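Local coordinates for Ser-thr phosphatase MSPP (Mycobacterium smegmatis, PDB 2JFR), which probably removes phosphate from serine and threonine residues of proteins, as a metal-dependent phosphatase of the PPM (PP2C) family that binds manganese and magnesium ions, at residues A[20-26]-A[225-229]; A[73-78]-A[160-166]; A[26-31]-A[53-57]. All coordinates share one frame; numbering follows the deposited sequence.

Contacts 1 and 3 use strand 23-28 and share Leu26, whose side chain points away from residues 225-229 and toward helix 42-59; the strand meets the other sheet on one face and a helix on the other. Contact 1, the most central, begins beside the metal centre and is largely polar, with buried amide, carboxylate and hydroxyl groups, bridged in part by water. Contact 3, at the far end of the strand, is apolar and runs from buried Leu31, Leu53 and Phe57 to the exposed turn. Contact 2, farther out with its centre about 17 Å from that of the chain, fixes a loop to helix 63-81 by polar and aromatic contacts. Helices 42-59 and 63-81 are consecutive in the chain.

Contact 1 (A[20-26]-A[225-229]); sequences NNQDACL and NTTVV
Asn225 grips the loop 20-22 with both ends of its amide: ND2 donates to Asn20 O (3.0 Å), close to its own amide plane, and to Gln14 O, while OD1 accepts from Gln22 N (2.9 Å), which stands above the carbonyl plane. These bonds fix the rotation of the amide. Asn21 OD1 accepts from Asp23 N in an Asx turn leading into strand 23-28, and lies 3.4 Å from Asn225 CG. Asp23 CG lies anti to its carbonyl carbon (chi1 -75°), turning the carboxylate across to Thr227, whose OG1 donates to the anti lone pair of Asp23 OD2 at 2.7 Å; Ser185 OG also bonds this oxygen. Strands 23-28 and 226-233 belong to different sheets of the PP2C beta sandwich; their short segments run nearly parallel, 10° apart, with axes 7.3 Å apart. Asp23 touches the metal ligand Asp36, consistent with a second-shell place. Two waters donate to Asp23 OD1, one also donating to Asn225 O, the other to Asn225 OD1; carboxylate and amide planes stand nearly perpendicular, 83° apart. Farther along the packing turns apolar, Cys25 CB lying 3.7 Å from Thr227 CG2 and 3.8 Å from Val229 CG2.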
# COMPACT_ATOMS: atom_id res chain seq x y z
N ASN A 20 9.27 -8.92 13.64
CA ASN A 20 9.26 -9.40 12.29
C ASN A 20 8.94 -8.19 11.38
O ASN A 20 8.24 -7.29 11.80
CB ASN A 20 8.25 -10.50 12.02
CG ASN A 20 8.63 -11.79 12.65
OD1 ASN A 20 8.31 -12.06 13.79
ND2 ASN A 20 9.34 -12.62 11.95
N ASN A 21 9.40 -8.30 10.15
CA ASN A 21 8.91 -7.41 9.08
C ASN A 21 7.81 -8.18 8.36
O ASN A 21 8.05 -9.10 7.59
CB ASN A 21 10.02 -7.01 8.14
CG ASN A 21 9.52 -5.91 7.23
OD1 ASN A 21 8.34 -5.62 7.15
ND2 ASN A 21 10.46 -5.26 6.56
N GLN A 22 6.57 -7.83 8.68
CA GLN A 22 5.42 -8.49 8.08
C GLN A 22 4.87 -7.69 6.90
O GLN A 22 3.80 -8.04 6.37
CB GLN A 22 4.32 -8.75 9.09
CG GLN A 22 4.83 -9.54 10.28
CD GLN A 22 3.70 -9.96 11.21
OE1 GLN A 22 2.77 -9.18 11.46
NE2 GLN A 22 3.76 -11.15 11.71
N ASP A 23 5.56 -6.65 6.47
CA ASP A 23 5.20 -5.98 5.23
C ASP A 23 5.87 -6.71 4.06
O ASP A 23 6.87 -7.43 4.22
CB ASP A 23 5.76 -4.55 5.23
CG ASP A 23 5.09 -3.49 6.08
OD1 ASP A 23 4.07 -3.76 6.75
OD2 ASP A 23 5.65 -2.34 6.05
N ALA A 24 5.33 -6.49 2.88
CA ALA A 24 5.89 -7.00 1.63
C ALA A 24 5.60 -5.96 0.56
O ALA A 24 4.64 -5.21 0.65
CB ALA A 24 5.33 -8.35 1.28
N CYS A 25 6.40 -5.96 -0.50
CA CYS A 25 6.15 -5.08 -1.63
C CYS A 25 6.50 -5.75 -2.95
O CYS A 25 7.19 -6.78 -2.97
CB CYS A 25 6.84 -3.76 -1.50
SG CYS A 25 8.57 -3.77 -1.50
N LEU A 26 5.99 -5.18 -4.02
CA LEU A 26 6.11 -5.70 -5.36
C LEU A 26 6.28 -4.50 -6.30
O LEU A 26 5.55 -3.53 -6.21
CB LEU A 26 4.81 -6.44 -5.69
CG LEU A 26 4.60 -6.99 -7.09
CD1 LEU A 26 5.66 -8.05 -7.37
CD2 LEU A 26 3.21 -7.61 -7.20
N ASN A 225 6.89 -1.62 11.11
CA ASN A 225 7.48 -1.80 9.80
C ASN A 225 7.03 -0.68 8.86
O ASN A 225 5.86 -0.30 8.92
CB ASN A 225 6.98 -3.12 9.21
CG ASN A 225 7.09 -4.34 10.09
OD1 ASN A 225 6.24 -5.23 10.00
ND2 ASN A 225 8.11 -4.46 10.91
N THR A 226 7.93 -0.19 8.03
CA THR A 226 7.59 0.80 7.00
C THR A 226 8.06 0.30 5.67
O THR A 226 9.23 -0.06 5.52
CB THR A 226 8.24 2.18 7.34
OG1 THR A 226 7.71 2.64 8.58
CG2 THR A 226 7.91 3.20 6.27
N THR A 227 7.18 0.33 4.70
CA THR A 227 7.48 -0.11 3.33
C THR A 227 6.90 0.90 2.38
O THR A 227 5.76 1.31 2.54
CB THR A 227 6.90 -1.50 3.11
OG1 THR A 227 7.47 -2.37 4.09
CG2 THR A 227 7.19 -2.06 1.72
N VAL A 228 7.68 1.27 1.38
CA VAL A 228 7.32 2.30 0.43
C VAL A 228 7.68 1.85 -0.99
O VAL A 228 8.72 1.24 -1.23
CB VAL A 228 7.97 3.64 0.79
CG1 VAL A 228 7.41 4.20 2.06
CG2 VAL A 228 9.50 3.54 0.86
N VAL A 229 6.80 2.23 -1.92
CA VAL A 229 7.01 2.03 -3.34
C VAL A 229 6.73 3.38 -4.00
O VAL A 229 5.65 3.95 -3.83
CB VAL A 229 6.08 0.97 -3.90
CG1 VAL A 229 6.27 0.83 -5.42
CG2 VAL A 229 6.29 -0.36 -3.20
O HOH W 1 3.45 -1.67 8.54
O HOH W 2 3.70 -5.43 8.89

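Contact 2 (A[73-78]-A[160-166]); sequences ANLRVF and LGIGPHI
Asn74 of helix 63-81 and the backbone of loop 160-166 form a helix-to-loop contact on the helical side of the PP2C beta sandwich, the loop running between helix 144-147 and strand 169-172. The Asn74 amide reaches two points of the loop backbone. Its OD1 accepts a nearly straight bond from Gly161 N (2.8 Å, 170° at the hydrogen), and its ND2 donates to Gly163 O at 2.9 Å, in the plane of that carbonyl. With CG anti to the Asn74 backbone N (chi1 -180°), the amide extends from the helix into the bend of the loop. Water widens the grip: one molecule links OD1 to Ile162 N, and another accepts from ND2 and also lies within bonding distance of Pro164 O. In one of its two conformers, Ile166 lies alongside Asn74, CG2 near OD1.

Apolar contacts flank this polar centre. Leu160 crosses Val77 at about a right angle, with CD2 3.9 Å from Val77 CG2; Leu160 also touches Ala49 of helix 42-59 and Leu92 of strand 89-96. Val77 CG1 lies 3.6 Å from Gly161 CA, so helix and loop backbone come close here. One turn on from Asn74 along the helix, one face of the Phe78 ring receives two CH-pi contacts, from Pro164 CD and, more centrally, from Gly163 CA, 3.7 Å from the ring centroid and 15° off its normal. Gly161 O lies at the ring edge, and Phe78 CA makes a bent CA-H...O contact with this same oxygen, 3.3 Å away.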
# COMPACT_ATOMS: atom_id res chain seq x y z
N ALA A 73 -5.70 -14.03 -4.46
CA ALA A 73 -4.80 -13.81 -3.35
C ALA A 73 -5.55 -13.97 -2.02
O ALA A 73 -5.08 -14.62 -1.09
CB ALA A 73 -4.15 -12.44 -3.43
N ASN A 74 -6.75 -13.37 -1.94
CA ASN A 74 -7.58 -13.54 -0.75
C ASN A 74 -7.84 -15.01 -0.45
O ASN A 74 -7.68 -15.45 0.68
CB ASN A 74 -8.89 -12.77 -0.94
CG ASN A 74 -9.74 -12.92 0.27
OD1 ASN A 74 -9.40 -12.42 1.33
ND2 ASN A 74 -10.85 -13.64 0.13
N LEU A 75 -8.28 -15.73 -1.46
CA LEU A 75 -8.67 -17.12 -1.24
C LEU A 75 -7.45 -17.94 -0.83
O LEU A 75 -7.57 -18.78 0.05
CB LEU A 75 -9.36 -17.67 -2.48
CG LEU A 75 -9.92 -19.08 -2.29
CD1 LEU A 75 -10.99 -19.09 -1.21
CD2 LEU A 75 -10.47 -19.57 -3.62
N ARG A 76 -6.34 -17.73 -1.47
CA ARG A 76 -5.15 -18.53 -1.16
C ARG A 76 -4.67 -18.26 0.24
O ARG A 76 -4.36 -19.20 0.97
CB ARG A 76 -4.03 -18.29 -2.18
CG ARG A 76 -2.90 -19.27 -2.06
CD ARG A 76 -3.32 -20.69 -2.48
NE ARG A 76 -2.68 -21.78 -1.77
CZ ARG A 76 -3.22 -22.80 -1.11
NH1 ARG A 76 -4.53 -22.97 -0.99
NH2 ARG A 76 -2.42 -23.70 -0.55
N VAL A 77 -4.63 -17.00 0.67
CA VAL A 77 -4.25 -16.70 2.04
C VAL A 77 -5.22 -17.30 3.02
O VAL A 77 -4.82 -17.87 4.03
CB VAL A 77 -4.03 -15.21 2.24
CG1 VAL A 77 -3.72 -14.91 3.70
CG2 VAL A 77 -2.90 -14.67 1.35
N PHE A 78 -6.51 -17.16 2.73
CA PHE A 78 -7.52 -17.72 3.66
C PHE A 78 -7.43 -19.25 3.72
O PHE A 78 -7.55 -19.82 4.84
CB PHE A 78 -8.90 -17.27 3.24
CG PHE A 78 -9.97 -17.84 4.14
CD1 PHE A 78 -10.00 -17.53 5.50
CD2 PHE A 78 -10.93 -18.65 3.63
CE1 PHE A 78 -10.95 -18.06 6.34
CE2 PHE A 78 -11.92 -19.21 4.44
CZ PHE A 78 -11.92 -18.86 5.80
N LEU A 160 -7.41 -8.76 3.70
CA LEU A 160 -7.26 -9.88 2.83
C LEU A 160 -6.80 -11.09 3.60
O LEU A 160 -5.95 -11.04 4.47
CB LEU A 160 -6.30 -9.46 1.71
CG LEU A 160 -6.12 -10.44 0.57
CD1 LEU A 160 -5.83 -9.74 -0.74
CD2 LEU A 160 -5.01 -11.45 0.90
N GLY A 161 -7.41 -12.24 3.24
CA GLY A 161 -7.00 -13.49 3.77
C GLY A 161 -7.71 -13.98 5.01
O GLY A 161 -7.36 -15.03 5.53
N ILE A 162 -8.76 -13.24 5.47
CA ILE A 162 -9.46 -13.57 6.72
C ILE A 162 -10.77 -14.25 6.47
O ILE A 162 -11.38 -14.75 7.46
CB ILE A 162 -9.62 -12.33 7.63
CG1 ILE A 162 -10.60 -11.29 7.07
CG2 ILE A 162 -8.26 -11.75 7.97
CD1 ILE A 162 -11.02 -10.27 8.07
N GLY A 163 -11.23 -14.31 5.27
CA GLY A 163 -12.49 -15.01 4.95
C GLY A 163 -12.54 -15.14 3.45
O GLY A 163 -11.70 -14.61 2.74
N PRO A 164 -13.49 -15.89 2.97
CA PRO A 164 -13.55 -16.24 1.56
C PRO A 164 -14.00 -15.11 0.65
O PRO A 164 -13.81 -15.24 -0.59
CB PRO A 164 -14.50 -17.44 1.48
CG PRO A 164 -15.40 -17.14 2.61
CD PRO A 164 -14.54 -16.63 3.75
N HIS A 165 -14.57 -14.06 1.16
CA HIS A 165 -14.98 -12.96 0.31
C HIS A 165 -14.41 -11.63 0.80
O HIS A 165 -14.32 -11.28 1.98
CB HIS A 165 -16.50 -12.93 0.35
CG HIS A 165 -17.09 -14.22 -0.12
ND1 HIS A 165 -17.61 -15.15 0.73
CD2 HIS A 165 -17.24 -14.74 -1.36
CE1 HIS A 165 -18.06 -16.20 0.07
NE2 HIS A 165 -17.85 -15.95 -1.20
N ILE A 166 -14.02 -10.87 -0.25
CA ILE A 166 -13.59 -9.51 0.01
C ILE A 166 -14.13 -8.61 -1.08
O ILE A 166 -14.38 -9.02 -2.24
CB ILE A 166 -12.08 -9.22 0.02
CG1 ILE A 166 -11.42 -9.80 -1.23
CG2 ILE A 166 -11.44 -9.80 1.24
CD1 ILE A 166 -10.02 -9.33 -1.45
O HOH W 3 -10.51 -11.61 3.73
O HOH W 4 -11.69 -14.21 -2.57

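Contact 3 (A[26-31]-A[53-57]); sequences LADGIL and LSAGF
The nearest CA atoms, those of Leu26 and Ser54, are 8.0 Å apart, a gap that side chains fill. Strand 26-28 and helix 53-57 run in roughly the same direction, their axes 10.8 Å apart at a crossing angle of -28°. After the strand, a type II' turn from Asp28 to Leu31 reverses the chain, closed by the bond from Leu31 N to Asp28 O, with Gly29 at positive phi. This hairpin joins the edge strand 23-28 to 31-38, and helix 42-59 packs over it as part of one of the outer helical layers of the PP2C alpha-beta-beta-alpha sandwich. Leu31 is the central side chain: chi1 of -178° sends the branch toward the helix, where CD2 lies 3.8 Å from Phe57 CB and 4.2 Å from Leu53 CG. Leu31 and Phe57 reach in from opposite backbones and overlap alongside one another. In one of two conformers, Ile30 CG1 meets the ring edge, 4.1 Å from Phe57 CE2. On the strand side, Leu26 CD2 touches both Leu53 CD2 and Ser54 CB at 4.1 Å. Leu53 and Phe57 also touch Leu66 of helix 63-81, and Phe57 touches Phe98.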
# COMPACT_ATOMS: atom_id res chain seq x y z
N LEU A 26 5.99 -5.18 -4.02
CA LEU A 26 6.11 -5.70 -5.36
C LEU A 26 6.28 -4.50 -6.30
O LEU A 26 5.55 -3.53 -6.21
CB LEU A 26 4.81 -6.44 -5.69
CG LEU A 26 4.60 -6.99 -7.09
CD1 LEU A 26 5.66 -8.05 -7.37
CD2 LEU A 26 3.21 -7.61 -7.20
N ALA A 27 7.21 -4.65 -7.26
CA ALA A 27 7.39 -3.60 -8.30
C ALA A 27 7.77 -4.42 -9.53
O ALA A 27 8.87 -4.98 -9.61
CB ALA A 27 8.39 -2.54 -7.91
N ASP A 28 6.90 -4.52 -10.51
CA ASP A 28 7.15 -5.38 -11.64
C ASP A 28 6.33 -5.00 -12.83
O ASP A 28 5.09 -5.14 -12.88
CB ASP A 28 6.80 -6.81 -11.31
CG ASP A 28 7.04 -7.75 -12.47
OD1 ASP A 28 7.73 -7.33 -13.43
OD2 ASP A 28 6.53 -8.89 -12.46
N GLY A 29 7.01 -4.46 -13.82
CA GLY A 29 6.35 -3.97 -15.02
C GLY A 29 5.52 -2.74 -14.69
O GLY A 29 5.96 -1.67 -14.27
N ILE A 30 4.22 -2.84 -14.89
CA ILE A 30 3.28 -1.74 -14.55
C ILE A 30 2.56 -2.03 -13.23
O ILE A 30 1.71 -1.21 -12.87
CB ILE A 30 2.26 -1.52 -15.69
CG1 ILE A 30 1.29 -2.69 -15.88
CG2 ILE A 30 3.02 -1.19 -16.94
CD1 ILE A 30 0.10 -2.28 -16.73
N LEU A 31 2.89 -3.12 -12.55
CA LEU A 31 2.21 -3.49 -11.30
C LEU A 31 3.10 -3.19 -10.10
O LEU A 31 4.26 -3.61 -10.02
CB LEU A 31 1.89 -4.99 -11.31
CG LEU A 31 1.14 -5.49 -10.09
CD1 LEU A 31 -0.25 -4.89 -9.99
CD2 LEU A 31 1.06 -7.02 -10.10
N LEU A 53 -0.82 -12.45 -6.33
CA LEU A 53 -1.19 -11.28 -7.10
C LEU A 53 -0.35 -11.19 -8.36
O LEU A 53 -0.86 -10.99 -9.47
CB LEU A 53 -0.97 -10.01 -6.28
CG LEU A 53 -1.29 -8.72 -7.00
CD1 LEU A 53 -2.80 -8.56 -7.23
CD2 LEU A 53 -0.80 -7.57 -6.20
N SER A 54 0.97 -11.33 -8.20
CA SER A 54 1.90 -11.23 -9.31
C SER A 54 1.57 -12.26 -10.39
O SER A 54 1.51 -11.98 -11.57
CB SER A 54 3.31 -11.40 -8.81
OG SER A 54 4.21 -11.25 -9.88
N ALA A 55 1.37 -13.53 -9.94
CA ALA A 55 1.07 -14.58 -10.92
C ALA A 55 -0.23 -14.35 -11.60
O ALA A 55 -0.34 -14.57 -12.82
CB ALA A 55 1.10 -15.88 -10.15
N GLY A 56 -1.25 -13.93 -10.88
CA GLY A 56 -2.54 -13.74 -11.47
C GLY A 56 -2.54 -12.57 -12.45
O GLY A 56 -3.18 -12.66 -13.52
N PHE A 57 -1.86 -11.50 -12.12
CA PHE A 57 -1.82 -10.36 -13.03
C PHE A 57 -1.04 -10.72 -14.30
O PHE A 57 -1.45 -10.37 -15.38
CB PHE A 57 -1.20 -9.16 -12.32
CG PHE A 57 -1.27 -7.91 -13.17
CD1 PHE A 57 -2.50 -7.28 -13.33
CD2 PHE A 57 -0.15 -7.39 -13.77
CE1 PHE A 57 -2.55 -6.10 -14.11
CE2 PHE A 57 -0.20 -6.22 -14.54
CZ PHE A 57 -1.42 -5.58 -14.70